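Local coordinates for protein DNA polymerase (Bacillus phage phi29, PDB 2PY5) that replicates viral DNA from a protein primer with high processivity and fidelity, displacing the non-template strand and proofreading with its own 3'-5' exonuclease, at residues Y9-E14 with M48-K53; Y224-G229 with F432-A437; P282-H287 with V331-M336. The protein carries 2 engineered substitutions. All coordinates share one frame; numbering follows the deposited sequence.

Contact 1 (Y9-E14 with M48-K53); sequences YSCAFE and MAWVLK. Engineered in segment 9-14: A12 (natural residue Asp). With nucleotides of chain A.
The indole of W50 and the phenol ring of Y9 make an edge-to-face pair, the edge of the W50 six-membered ring turned to a face of Y9. The planes stand at 89° to each other and the centroid of the Y9 ring is 4.8 Å from that of the six-membered ring of W50. CZ2 of W50 lies over the middle of that face, 3.5 Å above the plane of the Y9 ring, while CH2 of W50 comes 3.7 Å from CG of Y9. With CG anti to the backbone N (chi1 171°), the W50 side chain reaches from helix 44-54 to the strand. Tryptophan suits the place because the indole, the widest flat side chain, lets the helix meet the strand although the nearest CA atoms, of Y9 and V51, are 10.3 Å apart.

The remaining apolar contact is slighter. SG of C11 lies 4.4 Å from CZ3 of W50; C11 also touches F60 of strand 57-60 and Y29 of strand 24-31. Y29 stacks on W50, and F47 meets it too, extending the aromatic layer between helix and sheet.

Two polar side chains, Y9 and E14, lie at opposite ends of the segment. The hydroxyl of Y9 is hydrogen-bonded to E37. E14 accepts a bond at OE1 from O3' of DT7 of chain A, 2.7 Å away, its chain bent at chi2 (-65°). E14 is essential for exonucleolysis; A12 is an engineered replacement of the natural Asp, itself essential for that activity.

Alternation along the strand thus divides two chemistries: Y9 and C11 face the helix in apolar packing, while E14, on the strand's other side, meets the DNA 3' hydroxyl. The packing holds a strand that carries a residue essential for proofreading.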
loop_
_atom_site.group_PDB
_atom_site.type_symbol
_atom_site.label_atom_id
_atom_site.label_comp_id
_atom_site.label_asym_id
_atom_site.label_seq_id
_atom_site.Cartn_x
_atom_site.Cartn_y
_atom_site.Cartn_z
ATOM N N TYR F 9 -24.024 -4.542 -2.734
ATOM C CA TYR F 9 -23.799 -5.970 -2.527
ATOM C C TYR F 9 -22.339 -6.284 -2.437
ATOM O O TYR F 9 -21.544 -5.738 -3.187
ATOM C CB TYR F 9 -24.392 -6.782 -3.685
ATOM C CG TYR F 9 -25.905 -6.746 -3.735
ATOM C CD1 TYR F 9 -26.575 -5.693 -4.347
ATOM C CD2 TYR F 9 -26.655 -7.753 -3.152
ATOM C CE1 TYR F 9 -27.953 -5.659 -4.400
ATOM C CE2 TYR F 9 -28.021 -7.721 -3.176
ATOM C CZ TYR F 9 -28.684 -6.674 -3.800
ATOM O OH TYR F 9 -30.068 -6.651 -3.821
ATOM N N SER F 10 -22.021 -7.216 -1.547
ATOM C CA SER F 10 -20.734 -7.887 -1.468
ATOM C C SER F 10 -20.770 -9.185 -2.266
ATOM O O SER F 10 -21.638 -10.025 -2.035
ATOM C CB SER F 10 -20.445 -8.230 -0.006
ATOM O OG SER F 10 -19.239 -8.940 0.106
ATOM N N CYS F 11 -19.810 -9.341 -3.180
ATOM C CA CYS F 11 -19.796 -10.463 -4.135
ATOM C C CYS F 11 -18.481 -11.222 -4.151
ATOM O O CYS F 11 -17.451 -10.702 -3.785
ATOM C CB CYS F 11 -20.043 -9.906 -5.531
ATOM S SG CYS F 11 -21.606 -9.024 -5.734
ATOM N N ALA F 12 -18.523 -12.474 -4.600
ATOM C CA ALA F 12 -17.306 -13.263 -4.787
ATOM C C ALA F 12 -17.533 -14.328 -5.840
ATOM O O ALA F 12 -18.668 -14.763 -6.065
ATOM C CB ALA F 12 -16.895 -13.930 -3.494
ATOM N N PHE F 13 -16.437 -14.727 -6.488
ATOM C CA PHE F 13 -16.424 -15.904 -7.359
ATOM C C PHE F 13 -15.431 -16.938 -6.846
ATOM O O PHE F 13 -14.387 -16.593 -6.272
ATOM C CB PHE F 13 -15.928 -15.549 -8.755
ATOM C CG PHE F 13 -16.813 -14.608 -9.552
ATOM C CD1 PHE F 13 -16.229 -13.761 -10.466
ATOM C CD2 PHE F 13 -18.197 -14.602 -9.430
ATOM C CE1 PHE F 13 -16.980 -12.932 -11.259
ATOM C CE2 PHE F 13 -18.960 -13.767 -10.203
ATOM C CZ PHE F 13 -18.345 -12.914 -11.123
ATOM N N GLU F 14 -15.746 -18.214 -7.067
ATOM C CA GLU F 14 -14.744 -19.279 -7.020
ATOM C C GLU F 14 -14.547 -19.727 -8.455
ATOM O O GLU F 14 -15.506 -19.815 -9.231
ATOM C CB GLU F 14 -15.164 -20.444 -6.133
ATOM C CG GLU F 14 -15.559 -20.065 -4.714
ATOM C CD GLU F 14 -14.419 -19.478 -3.874
ATOM O OE1 GLU F 14 -13.226 -19.630 -4.221
ATOM O OE2 GLU F 14 -14.739 -18.868 -2.831
ATOM N N MET F 48 -24.591 -12.894 -13.924
ATOM C CA MET F 48 -24.547 -11.695 -14.769
ATOM C C MET F 48 -25.960 -11.217 -15.179
ATOM O O MET F 48 -26.196 -10.013 -15.327
ATOM C CB MET F 48 -23.666 -11.920 -16.002
ATOM C CG MET F 48 -22.211 -12.069 -15.642
ATOM S SD MET F 48 -21.500 -10.644 -14.768
ATOM C CE MET F 48 -21.720 -9.314 -15.973
ATOM N N ALA F 49 -26.898 -12.136 -15.382
ATOM C CA ALA F 49 -28.282 -11.734 -15.619
ATOM C C ALA F 49 -28.786 -10.875 -14.445
ATOM O O ALA F 49 -29.442 -9.866 -14.659
ATOM C CB ALA F 49 -29.188 -12.967 -15.833
ATOM N N TRP F 50 -28.449 -11.285 -13.225
ATOM C CA TRP F 50 -28.791 -10.544 -12.020
ATOM C C TRP F 50 -28.078 -9.177 -12.007
ATOM O O TRP F 50 -28.717 -8.133 -11.751
ATOM C CB TRP F 50 -28.443 -11.377 -10.776
ATOM C CG TRP F 50 -28.555 -10.611 -9.490
ATOM C CD1 TRP F 50 -29.700 -10.353 -8.788
ATOM C CD2 TRP F 50 -27.483 -10.004 -8.752
ATOM N NE1 TRP F 50 -29.404 -9.616 -7.667
ATOM C CE2 TRP F 50 -28.057 -9.394 -7.615
ATOM C CE3 TRP F 50 -26.092 -9.922 -8.933
ATOM C CZ2 TRP F 50 -27.293 -8.700 -6.677
ATOM C CZ3 TRP F 50 -25.332 -9.231 -7.992
ATOM C CH2 TRP F 50 -25.943 -8.642 -6.867
ATOM N N VAL F 51 -26.784 -9.184 -12.303
ATOM C CA VAL F 51 -26.002 -7.940 -12.385
ATOM C C VAL F 51 -26.698 -6.936 -13.311
ATOM O O VAL F 51 -26.799 -5.751 -12.989
ATOM C CB VAL F 51 -24.569 -8.183 -12.914
ATOM C CG1 VAL F 51 -23.852 -6.850 -13.208
ATOM C CG2 VAL F 51 -23.762 -9.054 -11.952
ATOM N N LEU F 52 -27.190 -7.402 -14.456
ATOM C CA LEU F 52 -27.726 -6.483 -15.448
ATOM C C LEU F 52 -29.033 -5.866 -15.007
ATOM O O LEU F 52 -29.363 -4.759 -15.431
ATOM C CB LEU F 52 -27.862 -7.135 -16.806
ATOM C CG LEU F 52 -26.590 -7.614 -17.486
ATOM C CD1 LEU F 52 -26.903 -8.149 -18.895
ATOM C CD2 LEU F 52 -25.507 -6.554 -17.538
ATOM N N LYS F 53 -29.763 -6.565 -14.141
ATOM C CA LYS F 53 -31.072 -6.103 -13.695
ATOM C C LYS F 53 -31.060 -5.384 -12.352
ATOM O O LYS F 53 -31.986 -4.610 -12.075
ATOM C CB LYS F 53 -32.043 -7.284 -13.612
ATOM C CG LYS F 53 -32.684 -7.643 -14.918
ATOM C CD LYS F 53 -33.656 -8.801 -14.738
ATOM C CE LYS F 53 -34.605 -8.920 -15.910
ATOM N NZ LYS F 53 -35.349 -10.215 -15.870
ATOM P P DT A 7 -10.141 -16.261 -3.148
ATOM O OP1 DT A 7 -11.516 -16.390 -2.639
ATOM O OP2 DT A 7 -8.996 -16.582 -2.273
ATOM O "O5'" DT A 7 -9.937 -17.167 -4.448
ATOM C "C5'" DT A 7 -10.788 -17.042 -5.578
ATOM C "C4'" DT A 7 -10.343 -18.058 -6.614
ATOM O "O4'" DT A 7 -8.967 -17.808 -6.966
ATOM C "C3'" DT A 7 -10.360 -19.522 -6.171
ATOM O "O3'" DT A 7 -11.646 -20.136 -6.333
ATOM C "C2'" DT A 7 -9.355 -20.124 -7.143
ATOM C "C1'" DT A 7 -8.321 -19.023 -7.298
ATOM N N1 DT A 7 -7.102 -19.192 -6.427
ATOM C C2 DT A 7 -6.088 -19.983 -6.908
ATOM O O2 DT A 7 -6.136 -20.549 -7.986
ATOM N N3 DT A 7 -5.002 -20.093 -6.086
ATOM C C4 DT A 7 -4.830 -19.498 -4.852
ATOM O O4 DT A 7 -3.800 -19.671 -4.192
ATOM C C5 DT A 7 -5.928 -18.681 -4.400
ATOM C C7 DT A 7 -5.844 -17.985 -3.075
ATOM C C6 DT A 7 -7.006 -18.559 -5.194
#

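Contact 2 (Y224-G229 with F432-A437); sequences YAYRGG and FITAWA
A polar contact between a loop and a helix joins R227 to T434, where the loop between helix 216-223 and strand 231-233 meets helix 427-447. The loop holds the YxGG sequence, here Y226, R227, G228 and G229, that links the exonuclease and polymerization domains. OG1 of T434 donates to the carbonyl O of R227 at 2.8 Å. The hydroxyl approaches at a wide angle to the C=O bond (152°) and somewhat out of the carbonyl plane. OG1 sits between T434's own backbone N and carbonyl carbon (chi1 65°), which turns it to the loop and leaves the methyl for Y226, whose CE1 is 4.0 Å from CG2 of T434. A water donates to OG1 of T434, 2.8 Å away, and to O of A225, and accepts from N of R227. Threonine suits the spot by offering a hydroxyl and a methyl from one short branch. Y226 also packs on a DNA sugar; separately, R438, one helical turn on from T434, bonds to O of G228, a second tie of helix to loop. One hydroxyl and one water therefore fix the loop backbone against the helix, consistent with the proposed part of T434 in binding template-primer structures.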
loop_
_atom_site.group_PDB
_atom_site.type_symbol
_atom_site.label_atom_id
_atom_site.label_comp_id
_atom_site.label_asym_id
_atom_site.label_seq_id
_atom_site.Cartn_x
_atom_site.Cartn_y
_atom_site.Cartn_z
ATOM N N TYR F 224 9.748 14.835 -9.248
ATOM C CA TYR F 224 11.088 14.250 -9.333
ATOM C C TYR F 224 11.717 14.053 -7.952
ATOM O O TYR F 224 12.601 13.217 -7.792
ATOM C CB TYR F 224 12.038 15.090 -10.185
ATOM C CG TYR F 224 11.692 15.263 -11.645
ATOM C CD1 TYR F 224 11.789 16.498 -12.245
ATOM C CD2 TYR F 224 11.266 14.188 -12.414
ATOM C CE1 TYR F 224 11.485 16.679 -13.576
ATOM C CE2 TYR F 224 10.955 14.362 -13.762
ATOM C CZ TYR F 224 11.058 15.606 -14.325
ATOM O OH TYR F 224 10.761 15.802 -15.682
ATOM N N ALA F 225 11.284 14.866 -6.978
ATOM C CA ALA F 225 11.802 14.809 -5.637
ATOM C C ALA F 225 11.011 13.877 -4.714
ATOM O O ALA F 225 11.337 13.788 -3.515
ATOM C CB ALA F 225 11.840 16.256 -5.030
ATOM N N TYR F 226 9.963 13.213 -5.231
ATOM C CA TYR F 226 9.108 12.354 -4.406
ATOM C C TYR F 226 9.697 10.957 -4.340
ATOM O O TYR F 226 9.904 10.309 -5.377
ATOM C CB TYR F 226 7.692 12.302 -4.969
ATOM C CG TYR F 226 6.649 11.594 -4.093
ATOM C CD1 TYR F 226 6.500 11.911 -2.776
ATOM C CD2 TYR F 226 5.772 10.664 -4.632
ATOM C CE1 TYR F 226 5.561 11.289 -1.978
ATOM C CE2 TYR F 226 4.817 10.041 -3.848
ATOM C CZ TYR F 226 4.704 10.387 -2.506
ATOM O OH TYR F 226 3.751 9.791 -1.695
ATOM N N ARG F 227 10.013 10.532 -3.131
ATOM C CA ARG F 227 10.597 9.213 -2.882
ATOM C C ARG F 227 9.869 8.600 -1.698
ATOM O O ARG F 227 9.134 9.277 -0.971
ATOM C CB ARG F 227 12.094 9.346 -2.568
ATOM C CG ARG F 227 12.880 10.007 -3.664
ATOM C CD ARG F 227 14.302 10.242 -3.255
ATOM N NE ARG F 227 15.127 10.499 -4.427
ATOM C CZ ARG F 227 15.268 11.678 -5.030
ATOM N NH1 ARG F 227 14.642 12.758 -4.580
ATOM N NH2 ARG F 227 16.045 11.770 -6.101
ATOM N N GLY F 228 10.055 7.300 -1.513
ATOM C CA GLY F 228 9.385 6.575 -0.446
ATOM C C GLY F 228 10.295 6.304 0.735
ATOM O O GLY F 228 11.211 7.076 1.039
ATOM N N GLY F 229 10.070 5.184 1.386
ATOM C CA GLY F 229 10.784 4.856 2.597
ATOM C C GLY F 229 12.238 4.472 2.391
ATOM O O GLY F 229 12.625 3.999 1.320
ATOM N N PHE F 432 7.809 16.304 1.138
ATOM C CA PHE F 432 8.390 16.606 2.429
ATOM C C PHE F 432 7.970 15.687 3.570
ATOM O O PHE F 432 8.738 15.457 4.502
ATOM C CB PHE F 432 8.137 18.074 2.775
ATOM C CG PHE F 432 9.115 18.989 2.112
ATOM C CD1 PHE F 432 8.893 19.463 0.821
ATOM C CD2 PHE F 432 10.295 19.336 2.749
ATOM C CE1 PHE F 432 9.823 20.297 0.217
ATOM C CE2 PHE F 432 11.230 20.158 2.125
ATOM C CZ PHE F 432 10.990 20.631 0.866
ATOM N N ILE F 433 6.777 15.130 3.483
ATOM C CA ILE F 433 6.367 14.186 4.521
ATOM C C ILE F 433 7.276 12.964 4.475
ATOM O O ILE F 433 7.786 12.525 5.520
ATOM C CB ILE F 433 4.890 13.823 4.426
ATOM C CG1 ILE F 433 4.009 15.006 4.862
ATOM C CG2 ILE F 433 4.582 12.581 5.317
ATOM C CD1 ILE F 433 2.542 14.859 4.486
ATOM N N THR F 434 7.521 12.424 3.274
ATOM C CA THR F 434 8.390 11.240 3.169
ATOM C C THR F 434 9.867 11.607 3.441
ATOM O O THR F 434 10.601 10.812 4.048
ATOM C CB THR F 434 8.236 10.514 1.854
ATOM O OG1 THR F 434 8.672 11.355 0.775
ATOM C CG2 THR F 434 6.793 10.067 1.631
ATOM N N ALA F 435 10.283 12.826 3.072
ATOM C CA ALA F 435 11.654 13.280 3.330
ATOM C C ALA F 435 11.944 13.360 4.821
ATOM O O ALA F 435 12.951 12.862 5.297
ATOM C CB ALA F 435 11.942 14.628 2.639
ATOM N N TRP F 436 11.029 13.962 5.575
ATOM C CA TRP F 436 11.193 14.010 7.000
ATOM C C TRP F 436 11.170 12.609 7.631
ATOM O O TRP F 436 11.871 12.376 8.622
ATOM C CB TRP F 436 10.097 14.894 7.620
ATOM C CG TRP F 436 10.374 16.375 7.547
ATOM C CD1 TRP F 436 9.600 17.339 6.947
ATOM C CD2 TRP F 436 11.457 17.070 8.173
ATOM N NE1 TRP F 436 10.162 18.581 7.134
ATOM C CE2 TRP F 436 11.291 18.450 7.896
ATOM C CE3 TRP F 436 12.547 16.666 8.944
ATOM C CZ2 TRP F 436 12.187 19.400 8.334
ATOM C CZ3 TRP F 436 13.426 17.622 9.388
ATOM C CH2 TRP F 436 13.241 18.975 9.079
ATOM N N ALA F 437 10.340 11.705 7.097
ATOM C CA ALA F 437 10.278 10.338 7.595
ATOM C C ALA F 437 11.650 9.657 7.384
ATOM O O ALA F 437 12.207 9.040 8.309
ATOM C CB ALA F 437 9.217 9.591 6.898
HETATM O O HOH W 1 10.320 12.684 -1.068
#

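Contact 3 (P282-H287 with V331-M336); sequences PLHIQH and VDLELM
Strand 283-294 passes over helix 330-339 with Q286 and L333 as the closest backbone positions, their CA atoms 7.8 Å apart. The contact rests on one methyl group: CD2 of L333 lies 4.1 Å from NE2 of H284 and 4.1 Å from CB of Q286, bridging two side chains two residues apart on the strand. L333 gets there because its CG is anti to the backbone N (chi1 176°), which sends the branched end out toward the strand. Leucine suits this place, since its long apolar branch lets a single methyl lie in van der Waals contact with both neighbours.

The two strand residues offer different surfaces. H284 meets the methyl obliquely with the NE2 corner of its imidazole, and the ring is also stacked on Y275. Q286 presents only the aliphatic root of its side chain; beyond CB the chain bends at chi2 (71°) and carries its amide away from the leucine. NE2 of Q286 then donates to O of H287 at 3.1 Å in a nearly straight bond, from above the carbonyl plane. The same nitrogen bonds to O of G273 and OE1 to N of Y275, so the buried amide is satisfied at both ends. Glutamine thereby combines an apolar root with a polar head that ties the strand to a neighbouring segment.

In the fold, strand 283-294 pairs antiparallel with 324-329 and 340-356, and helix 330-339 directly follows 324-329 in the chain. L328 touches L333 from that strand, while helix 427-447 packs beside the pair, with F432 against L283 and W436 against V331.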
loop_
_atom_site.group_PDB
_atom_site.type_symbol
_atom_site.label_atom_id
_atom_site.label_comp_id
_atom_site.label_asym_id
_atom_site.label_seq_id
_atom_site.Cartn_x
_atom_site.Cartn_y
_atom_site.Cartn_z
ATOM N N PRO F 282 11.220 29.005 3.433
ATOM C CA PRO F 282 12.347 28.319 4.083
ATOM C C PRO F 282 12.591 26.851 3.665
ATOM O O PRO F 282 13.623 26.259 4.094
ATOM C CB PRO F 282 11.973 28.398 5.557
ATOM C CG PRO F 282 10.490 28.281 5.543
ATOM C CD PRO F 282 10.063 29.092 4.339
ATOM N N LEU F 283 11.688 26.284 2.866
ATOM C CA LEU F 283 11.841 24.938 2.314
ATOM C C LEU F 283 12.077 25.039 0.821
ATOM O O LEU F 283 11.580 25.940 0.157
ATOM C CB LEU F 283 10.605 24.069 2.555
ATOM C CG LEU F 283 10.216 23.785 4.004
ATOM C CD1 LEU F 283 8.986 22.903 4.058
ATOM C CD2 LEU F 283 11.376 23.169 4.816
ATOM N N HIS F 284 12.815 24.088 0.259
ATOM C CA HIS F 284 13.029 24.118 -1.172
ATOM C C HIS F 284 13.311 22.743 -1.741
ATOM O O HIS F 284 13.633 21.823 -1.008
ATOM C CB HIS F 284 14.137 25.110 -1.581
ATOM C CG HIS F 284 15.546 24.663 -1.288
ATOM N ND1 HIS F 284 16.129 24.779 -0.049
ATOM C CD2 HIS F 284 16.511 24.185 -2.113
ATOM C CE1 HIS F 284 17.379 24.331 -0.105
ATOM N NE2 HIS F 284 17.633 23.964 -1.349
ATOM N N ILE F 285 13.172 22.659 -3.053
ATOM C CA ILE F 285 13.593 21.495 -3.853
ATOM C C ILE F 285 14.652 22.042 -4.793
ATOM O O ILE F 285 14.424 23.035 -5.470
ATOM C CB ILE F 285 12.403 20.860 -4.606
ATOM C CG1 ILE F 285 11.456 20.169 -3.619
ATOM C CG2 ILE F 285 12.908 19.819 -5.659
ATOM C CD1 ILE F 285 10.107 19.742 -4.214
ATOM N N GLN F 286 15.812 21.385 -4.801
ATOM C CA GLN F 286 16.982 21.813 -5.595
ATOM C C GLN F 286 17.237 20.764 -6.670
ATOM O O GLN F 286 17.373 19.587 -6.349
ATOM C CB GLN F 286 18.203 21.944 -4.691
ATOM C CG GLN F 286 19.499 22.369 -5.382
ATOM C CD GLN F 286 19.480 23.829 -5.824
ATOM O OE1 GLN F 286 19.436 24.754 -4.983
ATOM N NE2 GLN F 286 19.549 24.051 -7.138
ATOM N N HIS F 287 17.295 21.197 -7.923
ATOM C CA HIS F 287 17.812 20.377 -9.021
ATOM C C HIS F 287 19.324 20.548 -9.021
ATOM O O HIS F 287 19.833 21.674 -9.169
ATOM C CB HIS F 287 17.214 20.819 -10.357
ATOM C CG HIS F 287 17.603 19.959 -11.534
ATOM N ND1 HIS F 287 17.375 20.351 -12.836
ATOM C CD2 HIS F 287 18.203 18.742 -11.609
ATOM C CE1 HIS F 287 17.813 19.413 -13.663
ATOM N NE2 HIS F 287 18.308 18.424 -12.945
ATOM N N VAL F 331 15.760 18.702 2.932
ATOM C CA VAL F 331 15.998 17.689 3.942
ATOM C C VAL F 331 16.925 16.605 3.333
ATOM O O VAL F 331 17.931 16.223 3.931
ATOM C CB VAL F 331 14.685 17.054 4.392
ATOM C CG1 VAL F 331 14.960 15.911 5.346
ATOM C CG2 VAL F 331 13.781 18.109 5.093
ATOM N N ASP F 332 16.556 16.111 2.166
ATOM C CA ASP F 332 17.375 15.087 1.488
ATOM C C ASP F 332 18.734 15.621 1.050
ATOM O O ASP F 332 19.754 14.906 1.131
ATOM C CB ASP F 332 16.631 14.518 0.276
ATOM C CG ASP F 332 15.394 13.740 0.659
ATOM O OD1 ASP F 332 15.525 12.716 1.339
ATOM O OD2 ASP F 332 14.279 14.128 0.241
ATOM N N LEU F 333 18.759 16.872 0.608
ATOM C CA LEU F 333 19.994 17.505 0.141
ATOM C C LEU F 333 20.981 17.670 1.306
ATOM O O LEU F 333 22.186 17.390 1.174
ATOM C CB LEU F 333 19.671 18.868 -0.485
ATOM C CG LEU F 333 20.894 19.670 -0.914
ATOM C CD1 LEU F 333 21.680 18.948 -2.011
ATOM C CD2 LEU F 333 20.484 21.062 -1.369
ATOM N N GLU F 334 20.502 18.103 2.477
ATOM C CA GLU F 334 21.412 18.235 3.599
ATOM C C GLU F 334 21.940 16.871 4.084
ATOM O O GLU F 334 23.101 16.751 4.469
ATOM C CB GLU F 334 20.784 19.037 4.716
ATOM C CG GLU F 334 20.560 20.516 4.314
ATOM C CD GLU F 334 21.835 21.297 3.870
ATOM O OE1 GLU F 334 22.983 20.998 4.297
ATOM O OE2 GLU F 334 21.672 22.247 3.078
ATOM N N LEU F 335 21.089 15.844 4.044
ATOM C CA LEU F 335 21.556 14.491 4.367
ATOM C C LEU F 335 22.681 14.088 3.404
ATOM O O LEU F 335 23.694 13.523 3.822
ATOM C CB LEU F 335 20.412 13.482 4.269
ATOM C CG LEU F 335 19.494 13.453 5.489
ATOM C CD1 LEU F 335 18.209 12.693 5.131
ATOM C CD2 LEU F 335 20.199 12.820 6.693
ATOM N N MET F 336 22.474 14.351 2.125
ATOM C CA MET F 336 23.439 13.933 1.098
ATOM C C MET F 336 24.765 14.649 1.315
ATOM O O MET F 336 25.840 14.037 1.245
ATOM C CB MET F 336 22.895 14.247 -0.286
ATOM C CG MET F 336 23.752 13.674 -1.404
ATOM S SD MET F 336 23.180 14.107 -3.053
ATOM C CE MET F 336 23.439 15.866 -3.125
#

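Overall arrangement
Contact 1 belongs to the exonuclease region, about 41 Å from contact 2 and 51 Å from contact 3, centre to centre, on the opposite side of the chain's centre. Contacts 2 and 3 lie together, their centres about 11 Å apart. No helix or strand is shared, but strand 283-294 and helix 330-339 of contact 3 pack against helix 427-447 of contact 2. Contacts 1 and 3 are buried helix-strand pairs without hydrogen bonds between their segments, the first a ring pair, the second a leucine methyl against a histidine and the root of a glutamine. Contact 2, only partly buried and closest to the chain's centre, joins loop to helix by hydroxyl and water, as befits its place beside bound DNA.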